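Local coordinates for protein tapirin (Caldicellulosiruptor kristjanssonii, PDB 6N2B) that probably attaches the thermophilic bacterium to cellulose through a calcium-containing, beta-helical C-terminal domain, at residues Gly213-Asn218 with Phe518-Ser523; Asn304-Tyr309 with Lys323-Phe328. All blocks are in the same frame, centred on the assembly; numbering follows the deposited sequence.

Interaction 1: Gly213-Asn218 with Phe518-Ser523; sequences GSFLPN and FNINIS
Phe-215 and Phe-518 extend alongside each other in the same direction and meet at their rims, CD1 of Phe-215 standing 3.9 Å from CD2 of Phe-518. Both side chains swing CG to the far side of the backbone N (chi1 171° and 172°), which sets the rings edge against edge. Further along the Phe-215 edge, CE1 touches CD1 of Ile-520 at 3.7 Å, and that methyl also packs on Pro-217, whose CD lies 3.8 Å above the Phe-215 ring, over its centre. Asn-218 continues the row: its OD1 rests against CB and CG2 of Ile-520, and its ND2 lies 3.5 Å from CG2 of Ile-522. On the other side of the backbone, Leu-216 CD1 meets Asn-519 ND2 at 3.6 Å. Leu-216 N donates to Phe-518 O (3.0 Å), and Leu-216 O takes a weak bond from Ile-520 N. At the outer end, Ser-214 OG accepts from Phe-518 N at 3.3 Å. Replacing Ser-214 with alanine would probably leave Phe-518 N without this acceptor. The segments run almost parallel (7°): 213-218, in the loop between strands 207-211 and 221-224, follows strand 520-522 through a single Leu-216 to Asn-519 bridge, with strand 487-489 beyond.

Interaction 2: Asn304-Tyr309 with Lys323-Phe328; sequences NGYGYY and KNYGNF
Tyr-306 lies alongside Tyr-325, the two rings almost parallel (8°) but slid so far that they barely overlap. From CB, with CG turned away from its own carbonyl carbon (chi1 -70°), the Tyr-306 ring reaches across so that CE1 lies 3.8 Å from CB of Tyr-325, which sits over the face of the Tyr-306 ring as a CH-pi contact. CZ comes next to CG of Tyr-325, and the tip, OH, stands 3.8 Å above the Tyr-325 ring plane, over its centre. Tyr-325 belongs to a type I' turn, Lys-323 to Gly-326, which packs against Gly-305. The strands that follow are neighbouring rungs of a parallel beta-helix: Asn-327 N bonds to Gly-307 O, and Tyr-309 N to Asn-327 O at 2.7 Å. On one face Tyr-308 CD2 packs on CB of Asn-327, whose OD1 is held by Arg-346; on the other, Tyr-309 CB lies 4.0 Å from CD1 of Phe-328, and Tyr-309 OH bonds Asn-287. From the second position of the turn, Asn-324 ND2 donates to Asn-304 OD1 at 2.6 Å, the two amides nearly coplanar, while CG and CE of Lys-323 lie against that same oxygen.

How the interactions relate
Both contacts join neighbouring segments that run side by side in the beta-helical domain, but in different regions of it. Their centres are 26 Å apart and their nearest atoms about 16 Å, without touching. Interaction 1 brings together residues 300 apart in sequence, and interaction 2, whose segments are 14 residues apart, is nested inside the long stretch of chain closed by interaction 1. The first is mostly buried and contains a single backbone bridge; the second is partly buried and has two consecutive parallel bridges. Interaction 1 is nearer the calcium site, the Phe-518 side chain being about 12 Å from that of Leu-436, a calcium-binding residue, whereas interaction 2 lies away from the metal.

Interaction 1: Gly213-Asn218 with Phe518-Ser523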
loop_
_atom_site.group_PDB
_atom_site.type_symbol
_atom_site.label_atom_id
_atom_site.label_comp_id
_atom_site.label_asym_id
_atom_site.label_seq_id
_atom_site.Cartn_x
_atom_site.Cartn_y
_atom_site.Cartn_z
ATOM N N GLY A 213 12.079 0.458 6.583
ATOM C CA GLY A 213 11.431 -0.009 7.787
ATOM C C GLY A 213 9.926 0.063 7.651
ATOM O O GLY A 213 9.366 -0.351 6.631
ATOM N N SER A 214 9.264 0.597 8.668
ATOM C CA SER A 214 7.820 0.717 8.676
ATOM C C SER A 214 7.383 1.987 7.943
ATOM O O SER A 214 8.196 2.847 7.586
ATOM C CB SER A 214 7.302 0.740 10.106
ATOM O OG SER A 214 7.335 2.072 10.605
ATOM N N PHE A 215 6.067 2.098 7.730
ATOM C CA PHE A 215 5.467 3.227 7.012
ATOM C C PHE A 215 4.143 3.551 7.693
ATOM O O PHE A 215 3.153 2.840 7.512
ATOM C CB PHE A 215 5.258 2.926 5.538
ATOM C CG PHE A 215 4.448 3.962 4.827
ATOM C CD1 PHE A 215 4.801 5.298 4.888
ATOM C CD2 PHE A 215 3.335 3.605 4.092
ATOM C CE1 PHE A 215 4.058 6.249 4.229
ATOM C CE2 PHE A 215 2.587 4.554 3.438
ATOM C CZ PHE A 215 2.943 5.877 3.504
ATOM N N LEU A 216 4.129 4.621 8.479
ATOM C CA LEU A 216 2.928 5.042 9.193
ATOM C C LEU A 216 2.534 6.422 8.699
ATOM O O LEU A 216 2.972 7.440 9.260
ATOM C CB LEU A 216 3.153 5.044 10.700
ATOM C CG LEU A 216 3.804 3.738 11.190
ATOM C CD1 LEU A 216 4.765 3.952 12.366
ATOM C CD2 LEU A 216 2.756 2.732 11.514
ATOM N N PRO A 217 1.698 6.493 7.666
ATOM C CA PRO A 217 1.297 7.791 7.121
ATOM C C PRO A 217 0.334 8.509 8.048
ATOM O O PRO A 217 -0.269 7.931 8.960
ATOM C CB PRO A 217 0.613 7.426 5.796
ATOM C CG PRO A 217 0.058 6.093 6.023
ATOM C CD PRO A 217 1.053 5.378 6.941
ATOM N N ASN A 218 0.208 9.802 7.791
ATOM C CA ASN A 218 -0.718 10.644 8.510
ATOM C C ASN A 218 -2.150 10.377 8.062
ATOM O O ASN A 218 -2.414 9.860 6.971
ATOM C CB ASN A 218 -0.381 12.110 8.253
ATOM C CG ASN A 218 -0.273 12.407 6.772
ATOM O OD1 ASN A 218 0.685 12.009 6.130
ATOM N ND2 ASN A 218 -1.280 13.070 6.213
ATOM N N PHE A 518 9.045 4.837 10.596
ATOM C CA PHE A 518 8.867 6.072 9.841
ATOM C C PHE A 518 7.452 6.612 10.004
ATOM O O PHE A 518 6.480 5.900 9.725
ATOM C CB PHE A 518 9.159 5.876 8.349
ATOM C CG PHE A 518 8.806 7.065 7.536
ATOM C CD1 PHE A 518 9.548 8.229 7.639
ATOM C CD2 PHE A 518 7.695 7.062 6.729
ATOM C CE1 PHE A 518 9.204 9.353 6.915
ATOM C CE2 PHE A 518 7.354 8.171 6.004
ATOM C CZ PHE A 518 8.099 9.323 6.098
ATOM N N ASN A 519 7.343 7.877 10.422
ATOM C CA ASN A 519 6.067 8.570 10.564
ATOM C C ASN A 519 6.064 9.828 9.713
ATOM O O ASN A 519 7.015 10.614 9.770
ATOM C CB ASN A 519 5.805 8.968 12.017
ATOM C CG ASN A 519 5.413 7.791 12.887
ATOM O OD1 ASN A 519 4.216 7.571 13.168
ATOM N ND2 ASN A 519 6.417 7.025 13.332
ATOM N N ILE A 520 5.001 10.027 8.939
ATOM C CA ILE A 520 4.690 11.342 8.394
ATOM C C ILE A 520 3.746 12.012 9.370
ATOM O O ILE A 520 2.744 11.414 9.779
ATOM C CB ILE A 520 4.049 11.248 6.998
ATOM C CG1 ILE A 520 4.616 10.067 6.244
ATOM C CG2 ILE A 520 4.263 12.537 6.188
ATOM C CD1 ILE A 520 4.034 9.913 4.902
ATOM N N ASN A 521 4.070 13.234 9.763
ATOM C CA ASN A 521 3.213 14.020 10.635
ATOM C C ASN A 521 2.970 15.364 9.985
ATOM O O ASN A 521 3.877 15.938 9.384
ATOM C CB ASN A 521 3.835 14.218 12.001
ATOM C CG ASN A 521 3.998 12.917 12.748
ATOM O OD1 ASN A 521 3.027 12.182 12.955
ATOM N ND2 ASN A 521 5.233 12.617 13.160
ATOM N N ILE A 522 1.743 15.864 10.098
ATOM C CA ILE A 522 1.396 17.143 9.503
ATOM C C ILE A 522 0.215 17.696 10.274
ATOM O O ILE A 522 -0.638 16.944 10.753
ATOM C CB ILE A 522 1.097 16.988 7.992
ATOM C CG1 ILE A 522 0.649 18.312 7.387
ATOM C CG2 ILE A 522 0.055 15.954 7.786
ATOM C CD1 ILE A 522 0.510 18.274 5.878
ATOM N N SER A 523 0.176 19.018 10.405
ATOM C CA SER A 523 -0.815 19.719 11.210
ATOM C C SER A 523 -1.777 20.462 10.295
ATOM O O SER A 523 -1.368 21.387 9.584
ATOM C CB SER A 523 -0.131 20.693 12.162
ATOM O OG SER A 523 1.093 20.136 12.606
HETATM O O HOH W 1 2.160 9.348 11.604
#

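Interaction 2: Asn304-Tyr309 with Lys323-Phe328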
loop_
_atom_site.group_PDB
_atom_site.type_symbol
_atom_site.label_atom_id
_atom_site.label_comp_id
_atom_site.label_asym_id
_atom_site.label_seq_id
_atom_site.Cartn_x
_atom_site.Cartn_y
_atom_site.Cartn_z
ATOM N N ASN A 304 -12.992 -6.417 7.937
ATOM C CA ASN A 304 -14.090 -5.865 8.709
ATOM C C ASN A 304 -14.786 -4.807 7.889
ATOM O O ASN A 304 -14.258 -4.302 6.903
ATOM C CB ASN A 304 -13.617 -5.270 10.027
ATOM C CG ASN A 304 -13.341 -6.328 11.052
ATOM O OD1 ASN A 304 -14.271 -6.920 11.609
ATOM N ND2 ASN A 304 -12.058 -6.605 11.290
ATOM N N GLY A 305 -15.982 -4.449 8.323
ATOM C CA GLY A 305 -17.013 -4.031 7.415
ATOM C C GLY A 305 -17.372 -2.563 7.460
ATOM O O GLY A 305 -16.776 -1.750 8.172
ATOM N N TYR A 306 -18.477 -2.283 6.771
ATOM C CA TYR A 306 -18.768 -1.092 5.998
ATOM C C TYR A 306 -17.611 -0.883 5.043
ATOM O O TYR A 306 -16.669 -0.128 5.298
ATOM C CB TYR A 306 -19.111 0.062 6.916
ATOM C CG TYR A 306 -20.459 -0.258 7.517
ATOM C CD1 TYR A 306 -21.492 -0.732 6.703
ATOM C CD2 TYR A 306 -20.684 -0.189 8.891
ATOM C CE1 TYR A 306 -22.724 -1.077 7.233
ATOM C CE2 TYR A 306 -21.926 -0.532 9.432
ATOM C CZ TYR A 306 -22.938 -0.976 8.596
ATOM O OH TYR A 306 -24.162 -1.318 9.122
ATOM N N GLY A 307 -17.678 -1.631 3.952
ATOM C CA GLY A 307 -16.660 -1.630 2.936
ATOM C C GLY A 307 -17.048 -2.540 1.795
ATOM O O GLY A 307 -17.769 -3.522 1.991
ATOM N N TYR A 308 -16.586 -2.213 0.595
ATOM C CA TYR A 308 -16.749 -3.062 -0.573
ATOM C C TYR A 308 -15.355 -3.442 -1.039
ATOM O O TYR A 308 -14.613 -2.598 -1.553
ATOM C CB TYR A 308 -17.544 -2.347 -1.661
ATOM C CG TYR A 308 -18.986 -2.174 -1.269
ATOM C CD1 TYR A 308 -19.377 -1.135 -0.417
ATOM C CD2 TYR A 308 -19.962 -3.067 -1.721
ATOM C CE1 TYR A 308 -20.706 -0.977 -0.036
ATOM C CE2 TYR A 308 -21.295 -2.924 -1.349
ATOM C CZ TYR A 308 -21.663 -1.878 -0.507
ATOM O OH TYR A 308 -22.988 -1.739 -0.138
ATOM N N TYR A 309 -15.002 -4.703 -0.852
ATOM C CA TYR A 309 -13.669 -5.211 -1.123
ATOM C C TYR A 309 -13.726 -6.144 -2.323
ATOM O O TYR A 309 -14.386 -7.182 -2.270
ATOM C CB TYR A 309 -13.146 -5.944 0.103
ATOM C CG TYR A 309 -13.174 -5.125 1.366
ATOM C CD1 TYR A 309 -12.103 -4.297 1.703
ATOM C CD2 TYR A 309 -14.254 -5.186 2.237
ATOM C CE1 TYR A 309 -12.117 -3.549 2.868
ATOM C CE2 TYR A 309 -14.277 -4.433 3.411
ATOM C CZ TYR A 309 -13.204 -3.619 3.723
ATOM O OH TYR A 309 -13.207 -2.866 4.891
ATOM N N LYS A 323 -16.341 -9.915 7.826
ATOM C CA LYS A 323 -17.283 -9.805 8.932
ATOM C C LYS A 323 -17.655 -8.352 9.187
ATOM O O LYS A 323 -17.123 -7.423 8.567
ATOM C CB LYS A 323 -16.728 -10.448 10.213
ATOM C CG LYS A 323 -15.481 -9.793 10.760
ATOM C CD LYS A 323 -14.677 -10.737 11.639
ATOM C CE LYS A 323 -13.817 -9.962 12.642
ATOM N NZ LYS A 323 -13.056 -10.855 13.574
ATOM N N ASN A 324 -18.595 -8.184 10.119
ATOM C CA ASN A 324 -19.097 -6.884 10.567
ATOM C C ASN A 324 -19.552 -6.025 9.391
ATOM O O ASN A 324 -19.200 -4.854 9.273
ATOM C CB ASN A 324 -18.058 -6.169 11.424
ATOM C CG ASN A 324 -17.783 -6.913 12.715
ATOM O OD1 ASN A 324 -18.705 -7.169 13.492
ATOM N ND2 ASN A 324 -16.528 -7.309 12.932
ATOM N N TYR A 325 -20.366 -6.630 8.528
ATOM C CA TYR A 325 -21.035 -6.050 7.356
ATOM C C TYR A 325 -20.100 -5.840 6.172
ATOM O O TYR A 325 -20.491 -5.174 5.204
ATOM C CB TYR A 325 -21.746 -4.735 7.677
ATOM C CG TYR A 325 -22.883 -4.935 8.635
ATOM C CD1 TYR A 325 -22.674 -4.867 10.009
ATOM C CD2 TYR A 325 -24.167 -5.232 8.177
ATOM C CE1 TYR A 325 -23.713 -5.073 10.913
ATOM C CE2 TYR A 325 -25.220 -5.437 9.071
ATOM C CZ TYR A 325 -24.985 -5.356 10.440
ATOM O OH TYR A 325 -26.010 -5.552 11.342
ATOM N N GLY A 326 -18.901 -6.418 6.188
ATOM C CA GLY A 326 -18.015 -6.284 5.048
ATOM C C GLY A 326 -18.512 -7.046 3.833
ATOM O O GLY A 326 -19.149 -8.089 3.939
ATOM N N ASN A 327 -18.197 -6.502 2.657
ATOM C CA ASN A 327 -18.564 -7.072 1.367
ATOM C C ASN A 327 -17.296 -7.435 0.624
ATOM O O ASN A 327 -16.469 -6.558 0.352
ATOM C CB ASN A 327 -19.356 -6.081 0.522
ATOM C CG ASN A 327 -20.820 -6.140 0.786
ATOM O OD1 ASN A 327 -21.579 -6.672 -0.020
ATOM N ND2 ASN A 327 -21.240 -5.586 1.922
ATOM N N PHE A 328 -17.160 -8.703 0.255
ATOM C CA PHE A 328 -15.963 -9.164 -0.431
ATOM C C PHE A 328 -16.363 -9.943 -1.674
ATOM O O PHE A 328 -17.082 -10.940 -1.567
ATOM C CB PHE A 328 -15.115 -10.025 0.498
ATOM C CG PHE A 328 -13.893 -10.565 -0.152
ATOM C CD1 PHE A 328 -13.183 -9.793 -1.052
ATOM C CD2 PHE A 328 -13.455 -11.852 0.130
ATOM C CE1 PHE A 328 -12.057 -10.297 -1.662
ATOM C CE2 PHE A 328 -12.324 -12.359 -0.470
ATOM C CZ PHE A 328 -11.617 -11.585 -1.360
HETATM O O HOH W 2 -20.407 -3.111 3.840
#